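EreC (Klebsiella pneumoniae, PDB 6XCQ) probably hydrolyses the macrocyclic lactone ester of erythromycin and related macrolide antibiotics, and so makes its bacterial host resistant to them. Local coordinates at residues A[252-257]-A[282-287]; A[96-101]-A[154-159]; A[259-264]-A[278-283]; A[179-184]-A[222-227]. The protein carries 1 engineered substitution. All coordinates share one frame; numbering follows the deposited sequence.

Contact 1 of 4, residues A[252-257]-A[282-287]; sequences IESIEY and DSYMAG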
loop_
_atom_site.group_PDB
_atom_site.type_symbol
_atom_site.label_atom_id
_atom_site.label_comp_id
_atom_site.label_asym_id
_atom_site.label_seq_id
_atom_site.Cartn_x
_atom_site.Cartn_y
_atom_site.Cartn_z
ATOM N N ILE A 252 4.490 8.315 16.780
ATOM C CA ILE A 252 5.513 7.482 17.412
ATOM C C ILE A 252 5.496 6.077 16.826
ATOM O O ILE A 252 6.552 5.504 16.539
ATOM C CB ILE A 252 5.315 7.441 18.940
ATOM C CG1 ILE A 252 5.575 8.813 19.562
ATOM C CG2 ILE A 252 6.238 6.398 19.566
ATOM C CD1 ILE A 252 4.898 9.004 20.925
ATOM N N GLU A 253 4.306 5.492 16.656
ATOM C CA GLU A 253 4.236 4.160 16.038
ATOM C C GLU A 253 4.870 4.171 14.650
ATOM O O GLU A 253 5.647 3.276 14.297
ATOM C CB GLU A 253 2.789 3.677 15.936
ATOM C CG GLU A 253 2.152 3.224 17.253
ATOM C CD GLU A 253 2.892 2.070 17.909
ATOM O OE1 GLU A 253 3.358 2.240 19.061
ATOM O OE2 GLU A 253 3.023 1.005 17.274
ATOM N N SER A 254 4.524 5.171 13.843
ATOM C CA SER A 254 5.094 5.297 12.510
ATOM C C SER A 254 6.618 5.380 12.566
ATOM O O SER A 254 7.309 4.695 11.805
ATOM C CB SER A 254 4.510 6.524 11.811
ATOM O OG SER A 254 5.081 6.647 10.511
ATOM N N ILE A 255 7.162 6.210 13.466
ATOM C CA ILE A 255 8.620 6.342 13.568
ATOM C C ILE A 255 9.260 5.037 14.025
ATOM O O ILE A 255 10.290 4.607 13.479
ATOM C CB ILE A 255 8.998 7.500 14.507
ATOM C CG1 ILE A 255 8.560 8.840 13.919
ATOM C CG2 ILE A 255 10.488 7.499 14.765
ATOM C CD1 ILE A 255 8.215 9.932 15.026
ATOM N N GLU A 256 8.671 4.384 15.032
ATOM C CA GLU A 256 9.231 3.132 15.538
ATOM C C GLU A 256 9.358 2.095 14.425
ATOM O O GLU A 256 10.393 1.438 14.286
ATOM C CB GLU A 256 8.366 2.587 16.666
ATOM C CG GLU A 256 8.788 1.224 17.198
ATOM C CD GLU A 256 7.696 0.596 18.071
ATOM O OE1 GLU A 256 8.007 0.036 19.148
ATOM O OE2 GLU A 256 6.511 0.661 17.671
ATOM N N TYR A 257 8.303 1.924 13.631
ATOM C CA TYR A 257 8.362 0.932 12.560
ATOM C C TYR A 257 9.221 1.412 11.400
ATOM O O TYR A 257 9.767 0.587 10.651
ATOM C CB TYR A 257 6.948 0.582 12.099
ATOM C CG TYR A 257 6.272 -0.489 12.950
ATOM C CD1 TYR A 257 5.723 -0.189 14.200
ATOM C CD2 TYR A 257 6.195 -1.801 12.502
ATOM C CE1 TYR A 257 5.104 -1.182 14.982
ATOM C CE2 TYR A 257 5.584 -2.786 13.254
ATOM C CZ TYR A 257 5.044 -2.482 14.491
ATOM O OH TYR A 257 4.464 -3.487 15.212
ATOM N N ASP A 282 4.557 -4.893 6.704
ATOM C CA ASP A 282 3.174 -5.271 6.396
ATOM C C ASP A 282 2.320 -5.409 7.649
ATOM O O ASP A 282 1.099 -5.225 7.587
ATOM C CB ASP A 282 3.078 -6.584 5.623
ATOM C CG ASP A 282 3.220 -6.397 4.114
ATOM O OD1 ASP A 282 4.174 -5.722 3.681
ATOM O OD2 ASP A 282 2.321 -6.861 3.383
ATOM N N SER A 283 2.915 -5.766 8.783
ATOM C CA SER A 283 2.080 -5.847 9.978
ATOM C C SER A 283 1.739 -4.455 10.502
ATOM O O SER A 283 0.664 -4.260 11.064
ATOM C CB SER A 283 2.756 -6.686 11.069
ATOM O OG SER A 283 3.863 -6.025 11.655
ATOM N N TYR A 284 2.633 -3.482 10.309
ATOM C CA TYR A 284 2.277 -2.092 10.567
ATOM C C TYR A 284 1.051 -1.677 9.765
ATOM O O TYR A 284 0.068 -1.182 10.328
ATOM C CB TYR A 284 3.455 -1.172 10.243
ATOM C CG TYR A 284 3.095 0.275 10.421
ATOM C CD1 TYR A 284 3.125 0.858 11.683
ATOM C CD2 TYR A 284 2.694 1.056 9.339
ATOM C CE1 TYR A 284 2.786 2.181 11.869
ATOM C CE2 TYR A 284 2.357 2.384 9.512
ATOM C CZ TYR A 284 2.406 2.940 10.783
ATOM O OH TYR A 284 2.071 4.257 10.984
ATOM N N MET A 285 1.098 -1.858 8.436
ATOM C CA MET A 285 -0.046 -1.524 7.587
ATOM C C MET A 285 -1.336 -2.191 8.064
ATOM O O MET A 285 -2.390 -1.547 8.124
ATOM C CB MET A 285 0.248 -1.919 6.135
ATOM C CG MET A 285 1.276 -0.998 5.499
ATOM S SD MET A 285 1.351 -1.198 3.721
ATOM C CE MET A 285 2.141 -2.772 3.710
ATOM N N ALA A 286 -1.278 -3.491 8.389
ATOM C CA ALA A 286 -2.471 -4.181 8.883
ATOM C C ALA A 286 -2.980 -3.540 10.167
ATOM O O ALA A 286 -4.194 -3.405 10.364
ATOM C CB ALA A 286 -2.183 -5.664 9.128
ATOM N N GLY A 287 -2.062 -3.148 11.048
ATOM C CA GLY A 287 -2.453 -2.461 12.268
ATOM C C GLY A 287 -3.157 -1.140 12.010
ATOM O O GLY A 287 -4.183 -0.843 12.627
HETATM O O HOH W 1 4.997 -5.942 14.330
#

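Contact 2 of 4, residues A[96-101]-A[154-159]; sequences GLECGA and GIDLPN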
loop_
_atom_site.group_PDB
_atom_site.type_symbol
_atom_site.label_atom_id
_atom_site.label_comp_id
_atom_site.label_asym_id
_atom_site.label_seq_id
_atom_site.Cartn_x
_atom_site.Cartn_y
_atom_site.Cartn_z
ATOM N N GLY A 96 -7.282 3.531 0.875
ATOM C CA GLY A 96 -6.004 3.471 1.567
ATOM C C GLY A 96 -4.881 3.241 0.572
ATOM O O GLY A 96 -5.026 2.451 -0.361
ATOM N N LEU A 97 -3.764 3.931 0.786
ATOM C CA LEU A 97 -2.614 3.868 -0.105
ATOM C C LEU A 97 -1.360 3.488 0.666
ATOM O O LEU A 97 -1.233 3.757 1.868
ATOM C CB LEU A 97 -2.375 5.223 -0.798
ATOM C CG LEU A 97 -3.593 5.934 -1.386
ATOM C CD1 LEU A 97 -3.242 7.369 -1.712
ATOM C CD2 LEU A 97 -4.055 5.211 -2.648
ATOM N N GLU A 98 -0.400 2.909 -0.058
ATOM C CA GLU A 98 0.946 2.681 0.467
ATOM C C GLU A 98 1.731 3.999 0.515
ATOM O O GLU A 98 2.699 4.224 -0.212
ATOM C CB GLU A 98 1.689 1.652 -0.380
ATOM C CG GLU A 98 1.069 0.264 -0.422
ATOM C CD GLU A 98 1.923 -0.699 -1.239
ATOM O OE1 GLU A 98 1.550 -1.045 -2.390
ATOM O OE2 GLU A 98 2.988 -1.101 -0.731
ATOM N N CYS A 99 1.306 4.881 1.411
ATOM C CA CYS A 99 2.114 6.027 1.788
ATOM C C CYS A 99 1.805 6.327 3.248
ATOM O O CYS A 99 0.869 5.767 3.827
ATOM C CB CYS A 99 1.812 7.274 0.949
ATOM S SG CYS A 99 0.105 7.822 1.087
ATOM N N GLY A 100 2.593 7.223 3.832
ATOM C CA GLY A 100 2.391 7.590 5.220
ATOM C C GLY A 100 1.187 8.492 5.407
ATOM O O GLY A 100 0.638 9.049 4.458
ATOM N N ALA A 101 0.766 8.608 6.676
ATOM C CA ALA A 101 -0.389 9.429 7.034
ATOM C C ALA A 101 -0.199 10.879 6.615
ATOM O O ALA A 101 -1.135 11.527 6.146
ATOM C CB ALA A 101 -0.636 9.367 8.547
ATOM N N GLY A 154 -3.402 7.123 4.404
ATOM C CA GLY A 154 -2.116 6.498 4.190
ATOM C C GLY A 154 -2.003 5.372 5.192
ATOM O O GLY A 154 -2.041 5.619 6.402
ATOM N N ILE A 155 -1.931 4.123 4.731
ATOM C CA ILE A 155 -1.895 3.005 5.661
ATOM C C ILE A 155 -0.476 2.554 5.952
ATOM O O ILE A 155 -0.280 1.573 6.682
ATOM C CB ILE A 155 -2.731 1.813 5.150
ATOM C CG1 ILE A 155 -2.099 1.220 3.898
ATOM C CG2 ILE A 155 -4.181 2.219 4.896
ATOM C CD1 ILE A 155 -2.736 -0.075 3.444
ATOM N N ASP A 156 0.520 3.240 5.411
ATOM C CA ASP A 156 1.895 2.763 5.391
ATOM C C ASP A 156 2.772 3.635 6.275
ATOM O O ASP A 156 2.353 4.676 6.777
ATOM C CB ASP A 156 2.441 2.793 3.960
ATOM C CG ASP A 156 3.537 1.764 3.705
ATOM O OD1 ASP A 156 4.063 1.147 4.662
ATOM O OD2 ASP A 156 3.870 1.584 2.515
ATOM N N LEU A 157 4.021 3.206 6.422
ATOM C CA LEU A 157 5.110 4.112 6.781
ATOM C C LEU A 157 5.255 5.165 5.691
ATOM O O LEU A 157 4.724 4.974 4.587
ATOM C CB LEU A 157 6.409 3.327 6.933
ATOM C CG LEU A 157 6.280 2.114 7.846
ATOM C CD1 LEU A 157 7.510 1.242 7.730
ATOM C CD2 LEU A 157 6.075 2.587 9.288
ATOM N N PRO A 158 5.964 6.274 5.930
ATOM C CA PRO A 158 6.360 7.118 4.797
ATOM C C PRO A 158 7.051 6.254 3.753
ATOM O O PRO A 158 8.009 5.534 4.072
ATOM C CB PRO A 158 7.307 8.152 5.435
ATOM C CG PRO A 158 7.745 7.534 6.702
ATOM C CD PRO A 158 6.540 6.775 7.191
ATOM N N ASN A 159 6.548 6.259 2.515
ATOM C CA ASN A 159 7.147 5.344 1.543
ATOM C C ASN A 159 8.562 5.764 1.156
ATOM O O ASN A 159 9.216 5.074 0.362
ATOM C CB ASN A 159 6.241 5.185 0.315
ATOM C CG ASN A 159 5.924 6.492 -0.378
ATOM O OD1 ASN A 159 6.733 7.412 -0.413
ATOM N ND2 ASN A 159 4.736 6.562 -0.973
HETATM O O HOH W 2 3.150 6.955 8.465
#

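Contact 3 of 4, residues A[259-264]-A[278-283]; sequences LETLRI and TSVRDS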
loop_
_atom_site.group_PDB
_atom_site.type_symbol
_atom_site.label_atom_id
_atom_site.label_comp_id
_atom_site.label_asym_id
_atom_site.label_seq_id
_atom_site.Cartn_x
_atom_site.Cartn_y
_atom_site.Cartn_z
ATOM N N LEU A 259 12.161 3.075 11.733
ATOM C CA LEU A 259 13.528 2.719 12.111
ATOM C C LEU A 259 13.772 1.211 11.994
ATOM O O LEU A 259 14.828 0.777 11.509
ATOM C CB LEU A 259 13.822 3.213 13.536
ATOM C CG LEU A 259 13.728 4.729 13.795
ATOM C CD1 LEU A 259 14.393 5.137 15.129
ATOM C CD2 LEU A 259 14.319 5.536 12.629
ATOM N N GLU A 260 12.816 0.391 12.436
ATOM C CA GLU A 260 13.023 -1.054 12.344
ATOM C C GLU A 260 13.053 -1.502 10.883
ATOM O O GLU A 260 13.858 -2.360 10.502
ATOM C CB GLU A 260 11.939 -1.789 13.133
ATOM C CG GLU A 260 11.933 -3.316 12.958
ATOM C CD GLU A 260 13.221 -4.001 13.411
ATOM O OE1 GLU A 260 14.113 -3.346 13.998
ATOM O OE2 GLU A 260 13.335 -5.224 13.174
ATOM N N THR A 261 12.226 -0.886 10.041
ATOM C CA THR A 261 12.220 -1.235 8.622
ATOM C C THR A 261 13.513 -0.788 7.941
ATOM O O THR A 261 14.036 -1.498 7.073
ATOM C CB THR A 261 10.983 -0.636 7.954
ATOM O OG1 THR A 261 9.830 -1.292 8.475
ATOM C CG2 THR A 261 11.005 -0.857 6.420
ATOM N N LEU A 262 14.074 0.357 8.357
ATOM C CA LEU A 262 15.386 0.773 7.859
ATOM C C LEU A 262 16.467 -0.237 8.235
ATOM O O LEU A 262 17.299 -0.617 7.402
ATOM C CB LEU A 262 15.735 2.153 8.402
ATOM C CG LEU A 262 14.970 3.329 7.812
ATOM C CD1 LEU A 262 15.164 4.575 8.687
ATOM C CD2 LEU A 262 15.415 3.584 6.369
ATOM N N ARG A 263 16.470 -0.680 9.491
ATOM C CA ARG A 263 17.409 -1.710 9.925
ATOM C C ARG A 263 17.243 -2.984 9.112
ATOM O O ARG A 263 18.234 -3.596 8.695
ATOM C CB ARG A 263 17.219 -2.004 11.413
ATOM C CG ARG A 263 18.206 -3.028 11.987
ATOM C CD ARG A 263 17.715 -3.627 13.322
ATOM N NE ARG A 263 16.556 -4.510 13.136
ATOM C CZ ARG A 263 16.630 -5.747 12.657
ATOM N NH1 ARG A 263 17.809 -6.266 12.330
ATOM N NH2 ARG A 263 15.535 -6.473 12.520
ATOM N N ILE A 264 15.999 -3.400 8.877
ATOM C CA ILE A 264 15.765 -4.618 8.108
ATOM C C ILE A 264 16.195 -4.425 6.655
ATOM O O ILE A 264 16.886 -5.273 6.086
ATOM C CB ILE A 264 14.290 -5.039 8.210
ATOM C CG1 ILE A 264 13.965 -5.486 9.640
ATOM C CG2 ILE A 264 13.995 -6.175 7.234
ATOM C CD1 ILE A 264 12.469 -5.492 9.919
ATOM N N THR A 278 10.830 -9.380 6.716
ATOM C CA THR A 278 10.078 -8.441 5.884
ATOM C C THR A 278 8.575 -8.438 6.179
ATOM O O THR A 278 7.837 -7.712 5.505
ATOM C CB THR A 278 10.322 -8.718 4.397
ATOM O OG1 THR A 278 9.852 -10.029 4.069
ATOM C CG2 THR A 278 11.814 -8.623 4.071
ATOM N N SER A 279 8.095 -9.192 7.169
ATOM C CA SER A 279 6.708 -9.068 7.607
ATOM C C SER A 279 6.453 -7.812 8.439
ATOM O O SER A 279 5.289 -7.475 8.685
ATOM C CB SER A 279 6.298 -10.283 8.448
ATOM O OG SER A 279 6.794 -11.490 7.903
ATOM N N VAL A 280 7.498 -7.110 8.875
ATOM C CA VAL A 280 7.305 -6.085 9.900
ATOM C C VAL A 280 6.553 -4.887 9.331
ATOM O O VAL A 280 5.591 -4.398 9.932
ATOM C CB VAL A 280 8.657 -5.680 10.512
ATOM C CG1 VAL A 280 8.535 -4.352 11.223
ATOM C CG2 VAL A 280 9.132 -6.755 11.486
ATOM N N ARG A 281 6.973 -4.391 8.166
ATOM C CA ARG A 281 6.230 -3.294 7.546
ATOM C C ARG A 281 4.785 -3.688 7.243
ATOM O O ARG A 281 3.862 -2.901 7.487
ATOM C CB ARG A 281 6.925 -2.826 6.269
ATOM C CG ARG A 281 6.133 -1.752 5.543
ATOM C CD ARG A 281 6.723 -1.368 4.210
ATOM N NE ARG A 281 5.671 -0.931 3.292
ATOM C CZ ARG A 281 5.179 -1.662 2.294
ATOM N NH1 ARG A 281 5.656 -2.883 2.046
ATOM N NH2 ARG A 281 4.219 -1.157 1.526
ATOM N N ASP A 282 4.557 -4.893 6.704
ATOM C CA ASP A 282 3.174 -5.271 6.396
ATOM C C ASP A 282 2.320 -5.409 7.649
ATOM O O ASP A 282 1.099 -5.225 7.587
ATOM C CB ASP A 282 3.078 -6.584 5.623
ATOM C CG ASP A 282 3.220 -6.397 4.114
ATOM O OD1 ASP A 282 4.174 -5.722 3.681
ATOM O OD2 ASP A 282 2.321 -6.861 3.383
ATOM N N SER A 283 2.915 -5.766 8.783
ATOM C CA SER A 283 2.080 -5.847 9.978
ATOM C C SER A 283 1.739 -4.455 10.502
ATOM O O SER A 283 0.664 -4.260 11.064
ATOM C CB SER A 283 2.756 -6.686 11.069
ATOM O OG SER A 283 3.863 -6.025 11.655
#

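Contact 4 of 4, residues A[179-184]-A[222-227]; sequences HLIKPH and VTRLKL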
loop_
_atom_site.group_PDB
_atom_site.type_symbol
_atom_site.label_atom_id
_atom_site.label_comp_id
_atom_site.label_asym_id
_atom_site.label_seq_id
_atom_site.Cartn_x
_atom_site.Cartn_y
_atom_site.Cartn_z
ATOM N N HIS A 179 5.125 19.061 27.150
ATOM C CA HIS A 179 6.355 19.793 26.864
ATOM C C HIS A 179 7.563 19.236 27.609
ATOM O O HIS A 179 8.695 19.434 27.154
ATOM C CB HIS A 179 6.177 21.281 27.195
ATOM C CG HIS A 179 7.247 22.153 26.617
ATOM N ND1 HIS A 179 8.491 22.290 27.198
ATOM C CD2 HIS A 179 7.268 22.921 25.499
ATOM C CE1 HIS A 179 9.229 23.107 26.467
ATOM N NE2 HIS A 179 8.509 23.508 25.434
ATOM N N LEU A 180 7.343 18.509 28.710
ATOM C CA LEU A 180 8.443 17.909 29.467
ATOM C C LEU A 180 9.317 17.004 28.609
ATOM O O LEU A 180 10.503 16.831 28.907
ATOM C CB LEU A 180 7.893 17.099 30.641
ATOM C CG LEU A 180 7.297 17.892 31.806
ATOM C CD1 LEU A 180 6.539 16.964 32.756
ATOM C CD2 LEU A 180 8.392 18.658 32.519
ATOM N N ILE A 181 8.761 16.394 27.565
ATOM C CA ILE A 181 9.519 15.447 26.755
ATOM C C ILE A 181 9.906 16.044 25.402
ATOM O O ILE A 181 10.435 15.336 24.537
ATOM C CB ILE A 181 8.758 14.111 26.607
ATOM C CG1 ILE A 181 9.724 12.957 26.324
ATOM C CG2 ILE A 181 7.660 14.186 25.534
ATOM C CD1 ILE A 181 10.353 12.370 27.557
ATOM N N LYS A 182 9.683 17.343 25.210
ATOM C CA LYS A 182 10.072 17.987 23.957
ATOM C C LYS A 182 11.577 18.000 23.692
ATOM O O LYS A 182 11.961 17.869 22.516
ATOM C CB LYS A 182 9.513 19.413 23.919
ATOM C CG LYS A 182 10.008 20.252 22.751
ATOM C CD LYS A 182 8.868 20.707 21.858
ATOM C CE LYS A 182 9.261 21.922 21.035
ATOM N NZ LYS A 182 10.497 21.698 20.236
ATOM N N PRO A 183 12.468 18.182 24.676
ATOM C CA PRO A 183 13.903 18.076 24.349
ATOM C C PRO A 183 14.275 16.712 23.790
ATOM O O PRO A 183 15.091 16.608 22.868
ATOM C CB PRO A 183 14.593 18.339 25.694
ATOM C CG PRO A 183 13.595 19.066 26.513
ATOM C CD PRO A 183 12.255 18.570 26.084
ATOM N N HIS A 184 13.676 15.659 24.345
ATOM C CA HIS A 184 13.927 14.299 23.886
ATOM C C HIS A 184 13.481 14.112 22.436
ATOM O O HIS A 184 14.199 13.495 21.642
ATOM C CB HIS A 184 13.222 13.335 24.846
ATOM C CG HIS A 184 13.428 11.884 24.540
ATOM N ND1 HIS A 184 14.454 11.144 25.088
ATOM C CD2 HIS A 184 12.709 11.022 23.780
ATOM C CE1 HIS A 184 14.373 9.895 24.660
ATOM N NE2 HIS A 184 13.321 9.794 23.867
ATOM N N VAL A 222 12.944 6.187 20.837
ATOM C CA VAL A 222 11.557 6.068 20.408
ATOM C C VAL A 222 10.783 5.162 21.357
ATOM O O VAL A 222 9.639 5.459 21.719
ATOM C CB VAL A 222 11.489 5.587 18.944
ATOM C CG1 VAL A 222 10.103 5.139 18.588
ATOM C CG2 VAL A 222 11.898 6.727 18.008
ATOM N N THR A 223 11.398 4.063 21.807
ATOM C CA THR A 223 10.725 3.196 22.773
ATOM C C THR A 223 10.410 3.948 24.071
ATOM O O THR A 223 9.306 3.828 24.616
ATOM C CB THR A 223 11.588 1.956 23.037
ATOM O OG1 THR A 223 11.634 1.142 21.845
ATOM C CG2 THR A 223 11.026 1.132 24.153
ATOM N N ARG A 224 11.365 4.732 24.577
ATOM C CA ARG A 224 11.106 5.525 25.778
ATOM C C ARG A 224 9.895 6.426 25.581
ATOM O O ARG A 224 9.007 6.493 26.441
ATOM C CB ARG A 224 12.340 6.356 26.142
ATOM C CG ARG A 224 12.255 7.065 27.505
ATOM C CD ARG A 224 11.811 8.527 27.384
ATOM N NE ARG A 224 12.237 9.338 28.520
ATOM C CZ ARG A 224 11.526 9.521 29.628
ATOM N NH1 ARG A 224 10.339 8.934 29.777
ATOM N NH2 ARG A 224 12.013 10.285 30.599
ATOM N N LEU A 225 9.833 7.110 24.438
ATOM C CA LEU A 225 8.714 8.006 24.165
ATOM C C LEU A 225 7.400 7.250 24.077
ATOM O O LEU A 225 6.372 7.731 24.559
ATOM C CB LEU A 225 8.948 8.755 22.853
ATOM C CG LEU A 225 9.506 10.160 23.008
ATOM C CD1 LEU A 225 10.064 10.628 21.684
ATOM C CD2 LEU A 225 8.437 11.110 23.531
ATOM N N LYS A 226 7.419 6.090 23.418
ATOM C CA LYS A 226 6.208 5.299 23.226
ATOM C C LYS A 226 5.604 4.871 24.553
ATOM O O LYS A 226 4.378 4.885 24.725
ATOM C CB LYS A 226 6.544 4.061 22.410
ATOM C CG LYS A 226 5.355 3.194 22.063
ATOM C CD LYS A 226 5.833 1.924 21.385
ATOM C CE LYS A 226 5.014 0.724 21.811
ATOM N NZ LYS A 226 3.810 0.571 20.961
ATOM N N LEU A 227 6.449 4.431 25.480
ATOM C CA LEU A 227 5.959 3.949 26.769
ATOM C C LEU A 227 5.521 5.103 27.670
ATOM O O LEU A 227 4.570 4.959 28.448
ATOM C CB LEU A 227 7.044 3.110 27.448
ATOM C CG LEU A 227 7.119 1.599 27.160
ATOM C CD1 LEU A 227 6.876 1.274 25.715
ATOM C CD2 LEU A 227 8.463 1.038 27.604
#

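Contact 1 of 4, residues A[252-257]-A[282-287]
Tyr257 and Tyr284 meet at the heart of an antiparallel helix pair, in which helix 244-267 runs beside helix 279-295 with the short axes 11.0 Å apart and their directions 166° from each other. At this separation the backbones stay apart, and the two phenol rings meet between them. The tightly packed part belongs to Tyr284. Its CG stands opposite the backbone N (chi1 177°), which sends the ring straight across the interface. CD1 of Tyr284 lies over one face of the Tyr257 ring, displaced toward its rim, while Tyr284 CB comes within 3.6 Å of Tyr257 CD2. The ring planes meet obliquely at 44°, with their centroids 5.3 Å apart. Farther out, the Tyr284 hydroxyl reaches buried Ser254, where Tyr284 OH lies 3.4 Å from Ser254 CB. The Ser254 hydroxyl turns to Asp166 on helix 164-177 instead, and Leu157 packs against both tyrosines from the neighbouring loop. The looser side lies at Glu253, the hydroxyl end of Tyr257 and Ser283, all partly exposed residues. Glu253 OE1 forms a salt bridge with Lys226 on helix 212-231, and Ser283 OG, 4.0 Å from Tyr257 CE2, is hydrogen-bonded to Val280 O. Here a single water, lying in the plane of the Tyr257 ring at its edge, joins the helices: it sits 2.7 Å from Tyr257 OH and donates to Ser283 OG over 2.9 Å.

Contact 2 of 4, residues A[96-101]-A[154-159]
Leu97 and Gly154 pair as neighbours on parallel strands, and the two chains stay hydrogen-bonded as they run on past this bridge. Leu97 O takes the Ile155 N-H at 3.0 Å, nearly straight (162°) and in the carbonyl plane. An inverse gamma turn centred on Glu98 follows, and Cys99 O then accepts Asp156 N at 3.0 Å from above its carbonyl plane. The lack of a side chain at Gly154 makes this closeness possible, its CA lying 3.1 Å from Cys99 O. Gly100 CA separately makes a CA-H...O contact with Asp156 O at 3.3 Å. Among the side chains, Asn159 reaches back to the turn. Its ND2 donates to a lone pair of Glu98 O at 3.2 Å, close to the plane of its own amide, and also bonds Thr128, while Asn159 OD1 accepts a hydrogen bond from Gln103 NE2; partners at both ends fix the amide's rotation. Asp156 swings its carboxylate toward Glu98, with OD2 3.6 Å from Glu98 CB. Asp156 OD2 and Glu98 OE2 both form salt bridges with Arg281 NH2, which bridges the two carboxylates. Gly100 is the N-cap residue of helix 101-112. Strand 94-97 lies between strand 301-304 and the outermost strand 151-154, while Leu157 packs on helices 244-267 and 279-295, and Ile155 and Asp156 also touch the latter.

Contact 3 of 4, residues A[259-264]-A[278-283]
Arg263 NH2 meets Glu260 OE2 at 2.6 Å, and CG of the same Glu260 rests 4.0 Å from Val280 CG1 across the interface. Arg263, one turn along the same helix, also meets Glu260 OE1 through its NE, at 2.8 Å. The guanidinium offers its side edge, one nitrogen to each oxygen, with both oxygens almost in its plane and both met on the syn side, though about 30° out of the carboxylate plane. A bend at chi2 (61°) folds the Glu260 chain so that its acid group can turn along the helix to Arg263 while its CG still faces Val280. The charged pair therefore borders an apolar contact instead of spanning it. Val280 carries the largest share of the contact from helix 279-295: Ile264 CD1 lies 3.9 Å from both CB and CG2 of Val280, and the Glu260 side chain crosses Val280 at about a right angle. Beside it, buried Thr261 has OG1 4.0 Å from Arg281 CB but hydrogen-bonds the carbonyl of Tyr257 in its own helix. Arg281 touches only near its root; its chain, extended from CG to NE, carries the guanidinium away from helix 244-267 to salt bridges with Glu98 and Asp156. The short axes come to 9.7 Å at 155°, the antiparallel packing of a helical hairpin near its connecting loop. Behind it, Leu259 and Leu262 face helix 200-208, and Leu259 also meets helix 212-231, whereas Thr278 and Ser279 lean on Ala323 of strand 320-323.

Contact 4 of 4, residues A[179-184]-A[222-227]
Ile181 points its CB at helix 212-231, and the branches beyond it touch two residues there. A chi1 of -155° turns CG1 away from the backbone N, and both branches straddle the same methyl group: CG1 of Ile181 is 3.6 Å from Leu225 CD2, and CG2 of Ile181 is 3.8 Å from Leu225 CD2. The tip, CD1 of Ile181, sits over the centre of one face of the Arg224 guanidinium, 3.7 Å from Arg224 CZ, although Arg224 has two conformers and its contacts here, with Ile181 and His184 alike, are less certain. Ile181 is the N-cap residue where a 3-10 turn passes into helix 182-191, so the start of that helix packs against the side of helix 212-231 in the helical part of the protein, far from the central sheet. About one helical turn later, His184 meets the same two partners in a different way. Its ring edge takes Leu225 CD1 in plane, 3.4 Å from His184 CD2, and one face lies under Arg224 CD in a CH-pi contact, 4.2 Å from that carbon to the ring centroid. The ring is fixed in rotation by NE2 of His184, which is hydrogen-bonded to Gly221 O.

From the N terminus, contact 2 comes first and closes a loop of 52 residues, holding helices 101-112 and 126-146, at the edge of the central sheet. The chain then enters a run of helices, where contact 4 closes a second, separate loop on the outer side, about 24 Å from contact 2, centre to centre. Contacts 1 and 3 follow on one hairpin: contact 3 lies near its connecting loop, its segments nested within the span of contact 1 and sharing Asp282 and Ser283 with it. Arg281 of contact 3 ties this hairpin to the loops of contact 2, and Lys226 of contact 4 joins it through Glu253, linking sheet edge, hairpin and outer helices.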